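Local coordinates for bifunctional autolysin (PDB 6FXO), which probably cleaves the glycan strands of staphylococcal peptidoglycan as an N-acetylglucosaminidase of glycoside hydrolase family 73, within a bifunctional autolysin, at residues G11-G23 and A40-K52. Sequence-based numbering, arbitrary orientation.
Sequences GMTLNQVAQIQAG and ANFNDVKHAMDTK
Ala-18 and Met-49 are reciprocal knobs where helix 14-22 crosses helix 42-49, the short axes 8.7 Å apart at 123°. The methyl of Ala-18 drops among Phe-42, Val-45, Lys-46 and Met-49, its CB 3.9 Å from Lys-46 CA; so small a side chain suits a place where it meets the opposing backbone. Met-49 fills the return hole among Leu-14, Val-17, Ala-18 and Gln-21. A bend at its last torsion (chi3 53°) turns CE to within 3.4 Å of Val-17 CG2, a fit that a flexible thioether makes readily.

Further apolar packing flanks these knobs. The methyls of Leu-14 reach over the carbonyl O of Lys-46: CD1 lies 4.1 Å from Met-49 CB, while CD2 meets the carboxylate of Asp-50 through OD1. Beyond Ala-18, Val-45 CG1 packs against the aliphatic part of Gln-21, 3.6 Å from its CB. The amide of Gln-21 has its polar partner elsewhere, OE1 being hydrogen-bonded to Gln-209.

The aromatic contact lies on the more exposed flank. Gln-19 lays its amide beside the CD2-CE2 side of the Phe-42 ring, the two planes only 21° apart. NE2 approaches CE2 to 3.1 Å from an oblique direction, as does Ala-18 CB, whereas Asn-15 O lies near the ring plane, 3.6 Å from CZ, where the slightly positive C-H edge suits a carbonyl oxygen.

The pair sits about 22 Å from the chain centre (centre to centre), its helices joined by a linker without helix or strand; Gln-21 and Met-49 both touch Trp-200 of helix 195-200, linking it to the rest of the chain. About 560 Å² is buried, both sides summed, and with no hydrogen bond across the segments, van der Waals packing of methyl, thioether and ring groups probably supplies most of the cohesion.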
loop_
_atom_site.group_PDB
_atom_site.type_symbol
_atom_site.label_atom_id
_atom_site.label_comp_id
_atom_site.label_asym_id
_atom_site.label_seq_id
_atom_site.Cartn_x
_atom_site.Cartn_y
_atom_site.Cartn_z
ATOM N N GLY A 11 -25.733 2.885 1.422
ATOM C CA GLY A 11 -27.104 3.201 1.809
ATOM C C GLY A 11 -27.279 2.871 3.270
ATOM O O GLY A 11 -28.341 3.049 3.864
ATOM N N MET A 12 -26.176 2.404 3.837
ATOM C CA MET A 12 -26.003 1.994 5.213
ATOM C C MET A 12 -25.766 3.175 6.081
ATOM O O MET A 12 -26.135 4.295 5.756
ATOM C CB MET A 12 -24.744 1.171 5.303
ATOM C CG MET A 12 -24.952 -0.259 5.353
ATOM S SD MET A 12 -23.271 -0.822 5.582
ATOM C CE MET A 12 -23.523 -2.443 5.593
ATOM N N THR A 13 -25.115 2.927 7.196
ATOM C CA THR A 13 -24.859 4.056 8.065
ATOM C C THR A 13 -23.577 3.855 8.822
ATOM O O THR A 13 -23.206 2.737 9.154
ATOM C CB THR A 13 -26.063 4.306 8.980
ATOM O OG1 THR A 13 -25.768 5.409 9.837
ATOM C CG2 THR A 13 -26.429 3.092 9.795
ATOM N N LEU A 14 -22.897 4.962 9.087
ATOM C CA LEU A 14 -21.645 4.970 9.809
ATOM C C LEU A 14 -21.849 4.446 11.215
ATOM O O LEU A 14 -20.940 3.847 11.782
ATOM C CB LEU A 14 -21.140 6.419 9.848
ATOM C CG LEU A 14 -19.863 6.701 10.626
ATOM C CD1 LEU A 14 -18.672 6.104 9.910
ATOM C CD2 LEU A 14 -19.684 8.200 10.748
ATOM N N ASN A 15 -23.051 4.666 11.774
ATOM C CA ASN A 15 -23.356 4.209 13.115
ATOM C C ASN A 15 -23.342 2.698 13.178
ATOM O O ASN A 15 -22.825 2.113 14.128
ATOM C CB ASN A 15 -24.738 4.713 13.477
ATOM C CG ASN A 15 -24.765 6.096 14.058
ATOM O OD1 ASN A 15 -24.022 6.981 13.615
ATOM N ND2 ASN A 15 -25.676 6.397 14.971
ATOM N N GLN A 16 -23.904 2.078 12.138
ATOM C CA GLN A 16 -24.010 0.630 11.974
ATOM C C GLN A 16 -22.666 0.044 11.675
ATOM O O GLN A 16 -22.232 -0.898 12.334
ATOM C CB GLN A 16 -24.949 0.277 10.790
ATOM C CG GLN A 16 -25.819 -0.995 10.920
ATOM C CD GLN A 16 -26.590 -1.289 9.636
ATOM O OE1 GLN A 16 -27.418 -0.486 9.198
ATOM N NE2 GLN A 16 -26.425 -2.491 9.027
ATOM N N VAL A 17 -21.989 0.629 10.693
ATOM C CA VAL A 17 -20.667 0.070 10.365
ATOM C C VAL A 17 -19.599 0.144 11.444
ATOM O O VAL A 17 -18.741 -0.731 11.522
ATOM C CB VAL A 17 -20.151 0.579 9.006
ATOM C CG1 VAL A 17 -20.998 0.011 7.877
ATOM C CG2 VAL A 17 -20.147 2.097 8.967
ATOM N N ALA A 18 -19.630 1.196 12.248
ATOM C CA ALA A 18 -18.654 1.344 13.316
ATOM C C ALA A 18 -18.900 0.391 14.487
ATOM O O ALA A 18 -17.945 -0.188 15.004
ATOM C CB ALA A 18 -18.644 2.776 13.816
ATOM N N GLN A 19 -20.173 0.245 14.935
ATOM C CA GLN A 19 -20.488 -0.638 16.021
ATOM C C GLN A 19 -20.127 -2.034 15.550
ATOM O O GLN A 19 -19.702 -2.849 16.365
ATOM C CB GLN A 19 -21.998 -0.518 16.396
ATOM C CG GLN A 19 -22.459 -0.908 17.834
ATOM C CD GLN A 19 -22.270 0.112 18.965
ATOM O OE1 GLN A 19 -21.377 -0.028 19.803
ATOM N NE2 GLN A 19 -23.084 1.177 18.993
ATOM N N ILE A 20 -20.269 -2.313 14.210
ATOM C CA ILE A 20 -19.908 -3.654 13.759
ATOM C C ILE A 20 -18.415 -3.933 14.014
ATOM O O ILE A 20 -18.049 -5.069 14.330
ATOM C CB ILE A 20 -20.270 -3.844 12.257
ATOM C CG1 ILE A 20 -21.789 -3.739 12.047
ATOM C CG2 ILE A 20 -19.748 -5.184 11.748
ATOM C CD1 ILE A 20 -22.207 -3.621 10.585
ATOM N N GLN A 21 -17.555 -2.895 13.879
ATOM C CA GLN A 21 -16.119 -3.093 14.130
ATOM C C GLN A 21 -15.812 -3.433 15.552
ATOM O O GLN A 21 -14.890 -4.184 15.865
ATOM C CB GLN A 21 -15.321 -1.824 13.757
ATOM C CG GLN A 21 -14.011 -2.030 12.986
ATOM C CD GLN A 21 -14.274 -2.497 11.575
ATOM O OE1 GLN A 21 -13.629 -3.399 11.052
ATOM N NE2 GLN A 21 -15.348 -1.944 11.018
ATOM N N ALA A 22 -16.572 -2.821 16.422
ATOM C CA ALA A 22 -16.441 -3.036 17.850
ATOM C C ALA A 22 -16.773 -4.491 18.252
ATOM O O ALA A 22 -16.199 -4.947 19.248
ATOM C CB ALA A 22 -17.329 -2.060 18.611
ATOM N N GLY A 23 -17.683 -5.225 17.495
ATOM C CA GLY A 23 -17.986 -6.590 17.873
ATOM C C GLY A 23 -17.015 -7.625 17.348
ATOM O O GLY A 23 -17.181 -8.809 17.632
ATOM N N ALA A 40 -9.950 0.659 21.059
ATOM C CA ALA A 40 -10.659 1.887 20.713
ATOM C C ALA A 40 -12.143 1.873 21.107
ATOM O O ALA A 40 -12.712 0.807 21.162
ATOM C CB ALA A 40 -10.526 2.143 19.221
ATOM N N ASN A 41 -12.736 3.046 21.380
ATOM C CA ASN A 41 -14.161 3.174 21.762
ATOM C C ASN A 41 -15.034 3.398 20.522
ATOM O O ASN A 41 -14.501 3.436 19.416
ATOM C CB ASN A 41 -14.439 4.222 22.844
ATOM C CG ASN A 41 -13.575 5.426 22.793
ATOM O OD1 ASN A 41 -13.900 6.376 22.077
ATOM N ND2 ASN A 41 -12.482 5.464 23.539
ATOM N N PHE A 42 -16.366 3.514 20.679
ATOM C CA PHE A 42 -17.201 3.716 19.517
ATOM C C PHE A 42 -16.832 4.980 18.787
ATOM O O PHE A 42 -16.802 4.986 17.558
ATOM C CB PHE A 42 -18.658 3.749 19.972
ATOM C CG PHE A 42 -19.693 3.847 18.885
ATOM C CD1 PHE A 42 -20.288 5.051 18.582
ATOM C CD2 PHE A 42 -20.098 2.719 18.193
ATOM C CE1 PHE A 42 -21.271 5.135 17.608
ATOM C CE2 PHE A 42 -21.081 2.804 17.218
ATOM C CZ PHE A 42 -21.662 4.009 16.934
ATOM N N ASN A 43 -16.522 6.052 19.527
ATOM C CA ASN A 43 -16.164 7.273 18.823
ATOM C C ASN A 43 -14.841 7.204 18.046
ATOM O O ASN A 43 -14.695 7.832 17.001
ATOM C CB ASN A 43 -16.198 8.468 19.786
ATOM C CG ASN A 43 -17.552 9.148 19.851
ATOM O OD1 ASN A 43 -18.477 8.618 20.475
ATOM N ND2 ASN A 43 -17.753 10.339 19.273
ATOM N N ASP A 44 -13.896 6.414 18.563
ATOM C CA ASP A 44 -12.573 6.208 17.990
ATOM C C ASP A 44 -12.610 5.531 16.621
ATOM O O ASP A 44 -11.800 5.829 15.745
ATOM C CB ASP A 44 -11.770 5.363 18.986
ATOM C CG ASP A 44 -10.953 6.154 19.985
ATOM O OD1 ASP A 44 -11.543 6.986 20.711
ATOM O OD2 ASP A 44 -9.749 5.876 20.114
ATOM N N VAL A 45 -13.571 4.623 16.453
ATOM C CA VAL A 45 -13.772 3.871 15.226
ATOM C C VAL A 45 -14.652 4.628 14.247
ATOM O O VAL A 45 -14.392 4.602 13.055
ATOM C CB VAL A 45 -14.376 2.491 15.589
ATOM C CG1 VAL A 45 -14.572 1.632 14.345
ATOM C CG2 VAL A 45 -13.494 1.775 16.604
ATOM N N LYS A 46 -15.695 5.293 14.765
ATOM C CA LYS A 46 -16.655 6.079 14.006
ATOM C C LYS A 46 -15.962 7.281 13.328
ATOM O O LYS A 46 -16.381 7.708 12.256
ATOM C CB LYS A 46 -17.811 6.473 14.972
ATOM C CG LYS A 46 -18.544 7.814 14.822
ATOM C CD LYS A 46 -19.410 8.061 16.105
ATOM C CE LYS A 46 -20.284 9.308 16.128
ATOM N NZ LYS A 46 -20.969 9.530 17.457
ATOM N N HIS A 47 -14.884 7.787 13.946
ATOM C CA HIS A 47 -14.107 8.941 13.436
ATOM C C HIS A 47 -13.030 8.557 12.421
ATOM O O HIS A 47 -12.761 9.268 11.474
ATOM C CB HIS A 47 -13.485 9.720 14.621
ATOM C CG HIS A 47 -12.611 10.880 14.264
ATOM N ND1 HIS A 47 -11.242 10.828 14.418
ATOM C CD2 HIS A 47 -12.915 12.162 13.947
ATOM C CE1 HIS A 47 -10.740 12.044 14.216
ATOM N NE2 HIS A 47 -11.735 12.871 13.933
ATOM N N ALA A 48 -12.400 7.454 12.676
ATOM C CA ALA A 48 -11.359 6.923 11.845
ATOM C C ALA A 48 -11.932 6.312 10.544
ATOM O O ALA A 48 -11.216 6.191 9.551
ATOM C CB ALA A 48 -10.600 5.889 12.614
ATOM N N MET A 49 -13.228 5.981 10.588
ATOM C CA MET A 49 -14.009 5.367 9.490
ATOM C C MET A 49 -14.875 6.322 8.661
ATOM O O MET A 49 -15.284 6.032 7.523
ATOM C CB MET A 49 -14.974 4.345 10.110
ATOM C CG MET A 49 -14.398 3.003 10.322
ATOM S SD MET A 49 -15.631 1.961 11.158
ATOM C CE MET A 49 -16.968 2.142 10.129
ATOM N N ASP A 50 -15.142 7.446 9.237
ATOM C CA ASP A 50 -15.962 8.466 8.626
ATOM C C ASP A 50 -15.393 8.964 7.364
ATOM O O ASP A 50 -14.741 9.979 7.345
ATOM C CB ASP A 50 -16.223 9.578 9.659
ATOM C CG ASP A 50 -17.128 10.684 9.166
ATOM O OD1 ASP A 50 -18.305 10.401 8.877
ATOM O OD2 ASP A 50 -16.678 11.844 9.136
ATOM N N THR A 51 -15.686 8.276 6.280
ATOM C CA THR A 51 -15.127 8.736 4.999
ATOM C C THR A 51 -15.494 10.170 4.680
ATOM O O THR A 51 -14.791 10.800 3.897
ATOM C CB THR A 51 -15.646 7.960 3.810
ATOM O OG1 THR A 51 -17.002 8.332 3.621
ATOM C CG2 THR A 51 -15.530 6.481 3.967
ATOM N N LYS A 52 -16.597 10.686 5.206
ATOM C CA LYS A 52 -16.887 12.047 4.874
ATOM C C LYS A 52 -15.785 12.943 5.380
ATOM O O LYS A 52 -15.474 13.954 4.762
ATOM C CB LYS A 52 -18.258 12.540 5.382
ATOM C CG LYS A 52 -18.978 13.667 4.555
ATOM C CD LYS A 52 -18.236 14.423 3.367
ATOM C CE LYS A 52 -19.131 15.460 2.649
ATOM N NZ LYS A 52 -18.532 16.129 1.413
#